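Local atomic coordinates of glutathione S-transferase, N-terminal domain protein (Pseudomonas putida, PDB entry 4NAX), a protein that binds oxidized glutathione disulfide and, as a member of the glutathione S-transferase superfamily, probably has transferase activity. Residues I74-G79 with A98-Q103; A92-L97 with Y178-I183. All coordinates share one frame; numbering follows the deposited sequence.

Contact 1 of 2, residues I74-G79 with A98-Q103; sequences ILDPNG and AEKSGQ
D76, at the end of strand 73-76, and N78, in the turn that follows, meet the end of K100 in the last turn of helix 90-101, and with 10.8 Å between the CA atoms of D76 and K100 the backbones stay well apart, so that side chains must span the gap. Most of it is crossed by K100. Its chain runs extended from CG, anti to the backbone N, as far as CE and then bends at the last torsion (chi4 81°), which brings the ammonium to the carboxylate. There K100 NZ donates to D76 OD2 at 2.9 Å in a salt bridge, using the syn lone pair of that oxygen. The same OD2 is hydrogen-bonded by the Y96 hydroxyl, so two partners grip it. The other oxygen is occupied as well: N78 N donates to D76 OD1 at 3.0 Å from well above the carboxylate plane, closing an Asx turn. A water donates to D76 OD1 at 2.7 Å, accepts from N78 ND2 and accepts weakly from K100 NZ; N78 ND2 also hydrogen-bonds E19 O. K100 NZ lies 2.9 Å from N78 O, but the angle is too poor for a hydrogen bond. With both carboxylate oxygens held, D76 has little freedom to rotate, and the nearby ammonium would be expected to stabilise its negative charge on an inner strand of the thioredoxin-like sheet.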
loop_
_atom_site.group_PDB
_atom_site.type_symbol
_atom_site.label_atom_id
_atom_site.label_comp_id
_atom_site.label_asym_id
_atom_site.label_seq_id
_atom_site.Cartn_x
_atom_site.Cartn_y
_atom_site.Cartn_z
ATOM N N ILE A 74 -6.302 -8.191 12.519
ATOM C CA ILE A 74 -5.920 -8.593 13.861
ATOM C C ILE A 74 -6.728 -7.856 14.924
ATOM O O ILE A 74 -7.266 -6.771 14.688
ATOM C CB ILE A 74 -4.416 -8.393 14.148
ATOM C CG1 ILE A 74 -4.002 -6.915 14.059
ATOM C CG2 ILE A 74 -3.579 -9.258 13.211
ATOM C CD1 ILE A 74 -2.660 -6.598 14.678
ATOM N N LEU A 75 -6.754 -8.456 16.107
ATOM C CA LEU A 75 -7.231 -7.791 17.332
ATOM C C LEU A 75 -6.203 -8.122 18.401
ATOM O O LEU A 75 -6.102 -9.268 18.845
ATOM C CB LEU A 75 -8.619 -8.266 17.709
ATOM C CG LEU A 75 -9.214 -7.642 18.971
ATOM C CD1 LEU A 75 -9.279 -6.128 18.893
ATOM C CD2 LEU A 75 -10.593 -8.247 19.188
ATOM N N ASP A 76 -5.383 -7.137 18.760
ATOM C CA ASP A 76 -4.313 -7.349 19.739
ATOM C C ASP A 76 -4.816 -6.871 21.095
ATOM O O ASP A 76 -5.002 -5.664 21.282
ATOM C CB ASP A 76 -3.079 -6.554 19.371
ATOM C CG ASP A 76 -1.885 -6.844 20.261
ATOM O OD1 ASP A 76 -2.034 -7.673 21.177
ATOM O OD2 ASP A 76 -0.814 -6.258 20.050
ATOM N N PRO A 77 -5.033 -7.792 22.055
ATOM C CA PRO A 77 -5.487 -7.332 23.372
ATOM C C PRO A 77 -4.446 -6.438 24.055
ATOM O O PRO A 77 -4.816 -5.595 24.899
ATOM C CB PRO A 77 -5.709 -8.625 24.157
ATOM C CG PRO A 77 -4.857 -9.644 23.489
ATOM C CD PRO A 77 -4.787 -9.247 22.039
ATOM N N ASN A 78 -3.178 -6.650 23.719
ATOM C CA ASN A 78 -2.058 -5.918 24.307
ATOM C C ASN A 78 -1.576 -4.806 23.388
ATOM O O ASN A 78 -0.399 -4.706 23.078
ATOM C CB ASN A 78 -0.941 -6.889 24.666
ATOM C CG ASN A 78 -1.472 -8.107 25.392
ATOM O OD1 ASN A 78 -2.115 -7.973 26.427
ATOM N ND2 ASN A 78 -1.252 -9.297 24.829
ATOM N N GLY A 79 -2.520 -3.968 22.966
ATOM C CA GLY A 79 -2.194 -2.844 22.107
ATOM C C GLY A 79 -1.678 -1.668 22.912
ATOM O O GLY A 79 -1.401 -1.782 24.112
ATOM N N ALA A 98 6.226 -4.921 13.672
ATOM C CA ALA A 98 7.644 -4.600 13.701
ATOM C C ALA A 98 7.949 -3.584 14.801
ATOM O O ALA A 98 8.956 -3.704 15.509
ATOM C CB ALA A 98 8.091 -4.063 12.365
ATOM N N GLU A 99 7.090 -2.581 14.919
ATOM C CA GLU A 99 7.292 -1.519 15.907
ATOM C C GLU A 99 7.009 -2.007 17.335
ATOM O O GLU A 99 7.703 -1.633 18.282
ATOM C CB GLU A 99 6.433 -0.297 15.538
ATOM C CG GLU A 99 6.995 0.348 14.266
ATOM C CD GLU A 99 6.176 1.468 13.673
ATOM O OE1 GLU A 99 5.029 1.717 14.097
ATOM O OE2 GLU A 99 6.697 2.107 12.725
ATOM N N LYS A 100 6.018 -2.880 17.474
ATOM C CA LYS A 100 5.681 -3.481 18.751
ATOM C C LYS A 100 6.824 -4.339 19.269
ATOM O O LYS A 100 7.172 -4.286 20.446
ATOM C CB LYS A 100 4.429 -4.344 18.596
ATOM C CG LYS A 100 3.987 -5.090 19.845
ATOM C CD LYS A 100 2.827 -6.034 19.509
ATOM C CE LYS A 100 2.452 -6.949 20.649
ATOM N NZ LYS A 100 1.586 -6.283 21.638
ATOM N N SER A 101 7.393 -5.135 18.378
ATOM C CA SER A 101 8.416 -6.124 18.741
ATOM C C SER A 101 9.848 -5.597 18.696
ATOM O O SER A 101 10.769 -6.212 19.242
ATOM C CB SER A 101 8.320 -7.318 17.798
ATOM O OG SER A 101 8.682 -6.985 16.465
ATOM N N GLY A 102 10.053 -4.492 17.993
ATOM C CA GLY A 102 11.404 -4.024 17.712
ATOM C C GLY A 102 12.192 -4.862 16.729
ATOM O O GLY A 102 13.411 -4.715 16.631
ATOM N N GLN A 103 11.509 -5.710 15.974
ATOM C CA GLN A 103 12.146 -6.608 15.013
ATOM C C GLN A 103 11.671 -6.308 13.594
ATOM O O GLN A 103 10.517 -5.937 13.381
ATOM C CB GLN A 103 11.768 -8.056 15.344
ATOM C CG GLN A 103 12.257 -8.543 16.706
ATOM C CD GLN A 103 11.892 -9.995 16.946
ATOM O OE1 GLN A 103 12.193 -10.856 16.129
ATOM N NE2 GLN A 103 11.236 -10.273 18.062
HETATM O O HOH W 1 0.051 -9.154 22.140
#

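Contact 2 of 2, residues A92-L97 with Y178-I183; sequences AILQYL and YSIADI
L94 and I180 exchange methyl-to-carbonyl contacts: I180 CG2 rests 3.7 Å from L94 O, and in return L94 CD1 lies 3.7 Å from I180 O. Such mutual contact with backbone oxygens requires close chains, and the CA atoms of this pair are 6.2 Å apart. The two branches of I180 do different work. CG2 meets L94 CB at 4.0 Å, whereas CG1, set between the backbone N and the carbonyl carbon (chi1 59°), turns CD1 toward the backbone of helix 90-101, against Q95 CA at 3.9 Å. The other branch of L94 reaches farther along helix 180-193, where CD2 touches I183 CG2 at 4.0 Å. M37 of helix 31-41 packs on both L94 and I180. Cutting I180 back to an alanine would remove CG2 and CD1 and probably open a gap over L94 O and beside Q95 CA, while L94 kept its contact with I183. S179 is the N-cap, its OG accepting from A181 N at 3.0 Å, and D182 OD2 accepts from S179 N at 2.9 Å, completing a capping box. An apolar seam between the thioredoxin-like and all-helical domains, beside a capping box at the start of a core helix, is characteristic of the glutathione transferase fold.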
loop_
_atom_site.group_PDB
_atom_site.type_symbol
_atom_site.label_atom_id
_atom_site.label_comp_id
_atom_site.label_asym_id
_atom_site.label_seq_id
_atom_site.Cartn_x
_atom_site.Cartn_y
_atom_site.Cartn_z
ATOM N N ALA A 92 -0.071 -2.473 7.077
ATOM C CA ALA A 92 -0.205 -1.754 8.346
ATOM C C ALA A 92 0.097 -2.681 9.518
ATOM O O ALA A 92 0.771 -2.302 10.479
ATOM C CB ALA A 92 -1.570 -1.107 8.505
ATOM N N ILE A 93 -0.418 -3.910 9.460
ATOM C CA ILE A 93 -0.150 -4.911 10.483
ATOM C C ILE A 93 1.342 -5.237 10.558
ATOM O O ILE A 93 1.873 -5.358 11.658
ATOM C CB ILE A 93 -1.006 -6.167 10.248
ATOM C CG1 ILE A 93 -2.506 -5.831 10.373
ATOM C CG2 ILE A 93 -0.604 -7.267 11.221
ATOM C CD1 ILE A 93 -3.419 -6.890 9.766
ATOM N N LEU A 94 2.009 -5.374 9.416
ATOM C CA LEU A 94 3.439 -5.616 9.443
ATOM C C LEU A 94 4.184 -4.506 10.164
ATOM O O LEU A 94 5.073 -4.761 10.983
ATOM C CB LEU A 94 4.002 -5.773 8.036
ATOM C CG LEU A 94 3.636 -7.049 7.284
ATOM C CD1 LEU A 94 4.202 -7.011 5.867
ATOM C CD2 LEU A 94 4.155 -8.297 8.000
ATOM N N GLN A 95 3.859 -3.260 9.847
ATOM C CA GLN A 95 4.537 -2.149 10.485
ATOM C C GLN A 95 4.227 -2.122 11.988
ATOM O O GLN A 95 5.126 -1.932 12.809
ATOM C CB GLN A 95 4.165 -0.833 9.804
ATOM C CG GLN A 95 4.876 0.351 10.408
ATOM C CD GLN A 95 4.735 1.634 9.606
ATOM O OE1 GLN A 95 4.108 1.692 8.555
ATOM N NE2 GLN A 95 5.353 2.671 10.102
ATOM N N TYR A 96 2.962 -2.305 12.347
ATOM C CA TYR A 96 2.565 -2.388 13.750
ATOM C C TYR A 96 3.378 -3.460 14.516
ATOM O O TYR A 96 3.945 -3.197 15.579
ATOM C CB TYR A 96 1.071 -2.700 13.874
ATOM C CG TYR A 96 0.658 -3.008 15.297
ATOM C CD1 TYR A 96 0.690 -2.027 16.275
ATOM C CD2 TYR A 96 0.273 -4.286 15.686
ATOM C CE1 TYR A 96 0.359 -2.305 17.589
ATOM C CE2 TYR A 96 -0.078 -4.564 16.994
ATOM C CZ TYR A 96 -0.034 -3.569 17.950
ATOM O OH TYR A 96 -0.400 -3.800 19.257
ATOM N N LEU A 97 3.443 -4.663 13.951
ATOM C CA LEU A 97 4.145 -5.749 14.617
ATOM C C LEU A 97 5.639 -5.524 14.699
ATOM O O LEU A 97 6.260 -5.897 15.695
ATOM C CB LEU A 97 3.850 -7.087 13.939
ATOM C CG LEU A 97 2.417 -7.577 14.071
ATOM C CD1 LEU A 97 2.223 -8.837 13.235
ATOM C CD2 LEU A 97 2.021 -7.849 15.515
ATOM N N TYR A 178 17.130 -8.251 6.685
ATOM C CA TYR A 178 15.837 -8.883 6.464
ATOM C C TYR A 178 14.765 -8.087 7.195
ATOM O O TYR A 178 14.946 -7.679 8.343
ATOM C CB TYR A 178 15.884 -10.318 6.980
ATOM C CG TYR A 178 14.595 -11.119 6.870
ATOM C CD1 TYR A 178 14.016 -11.378 5.642
ATOM C CD2 TYR A 178 13.997 -11.657 8.003
ATOM C CE1 TYR A 178 12.876 -12.159 5.533
ATOM C CE2 TYR A 178 12.863 -12.433 7.915
ATOM C CZ TYR A 178 12.292 -12.685 6.677
ATOM O OH TYR A 178 11.168 -13.484 6.560
ATOM N N SER A 179 13.646 -7.834 6.526
ATOM C CA SER A 179 12.661 -6.906 7.074
ATOM C C SER A 179 11.257 -7.232 6.619
ATOM O O SER A 179 11.019 -8.115 5.777
ATOM C CB SER A 179 12.981 -5.483 6.605
ATOM O OG SER A 179 12.590 -5.283 5.242
ATOM N N ILE A 180 10.317 -6.461 7.167
ATOM C CA ILE A 180 8.933 -6.526 6.725
ATOM C C ILE A 180 8.750 -6.282 5.226
ATOM O O ILE A 180 7.737 -6.725 4.664
ATOM C CB ILE A 180 8.011 -5.587 7.542
ATOM C CG1 ILE A 180 8.428 -4.115 7.456
ATOM C CG2 ILE A 180 7.920 -6.088 8.974
ATOM C CD1 ILE A 180 7.476 -3.182 8.194
ATOM N N ALA A 181 9.670 -5.568 4.567
ATOM C CA ALA A 181 9.549 -5.414 3.106
ATOM C C ALA A 181 9.700 -6.767 2.401
ATOM O O ALA A 181 8.996 -7.045 1.424
ATOM C CB ALA A 181 10.562 -4.413 2.563
ATOM N N ASP A 182 10.642 -7.593 2.847
ATOM C CA ASP A 182 10.807 -8.931 2.268
ATOM C C ASP A 182 9.585 -9.795 2.527
ATOM O O ASP A 182 9.107 -10.508 1.644
ATOM C CB ASP A 182 12.050 -9.611 2.804
ATOM C CG ASP A 182 13.276 -8.739 2.664
ATOM O OD1 ASP A 182 13.676 -8.450 1.521
ATOM O OD2 ASP A 182 13.826 -8.324 3.691
ATOM N N ILE A 183 9.093 -9.726 3.759
ATOM C CA ILE A 183 7.928 -10.509 4.149
ATOM C C ILE A 183 6.698 -10.107 3.322
ATOM O O ILE A 183 5.868 -10.951 2.972
ATOM C CB ILE A 183 7.689 -10.394 5.667
ATOM C CG1 ILE A 183 8.858 -11.078 6.403
ATOM C CG2 ILE A 183 6.355 -11.014 6.069
ATOM C CD1 ILE A 183 8.886 -10.805 7.889
#

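From the N terminus the chain passes 74-79, 92-97, 98-103 and 178-183 in turn, so the two contacts cross rather than nest. Contact 1 closes the shorter loop, 18 residues holding strand 85-88 and the first two turns of helix 90-101, and stays within the thioredoxin-like region. Contact 2 closes a span of 80 residues that includes helices 109-137 and 148-168, joining that region to the helical C-terminal domain. Helix 90-101 serves both, and the contact centres lie 11 Å apart. Y96, in segment 92-97, connects them: its hydroxyl hydrogen-bonds D76, and I74 CD1 packs 3.9 Å from Y96 CD2. The helix thus links the sheet, through Y96 and K100, to helix 180-193, through L94.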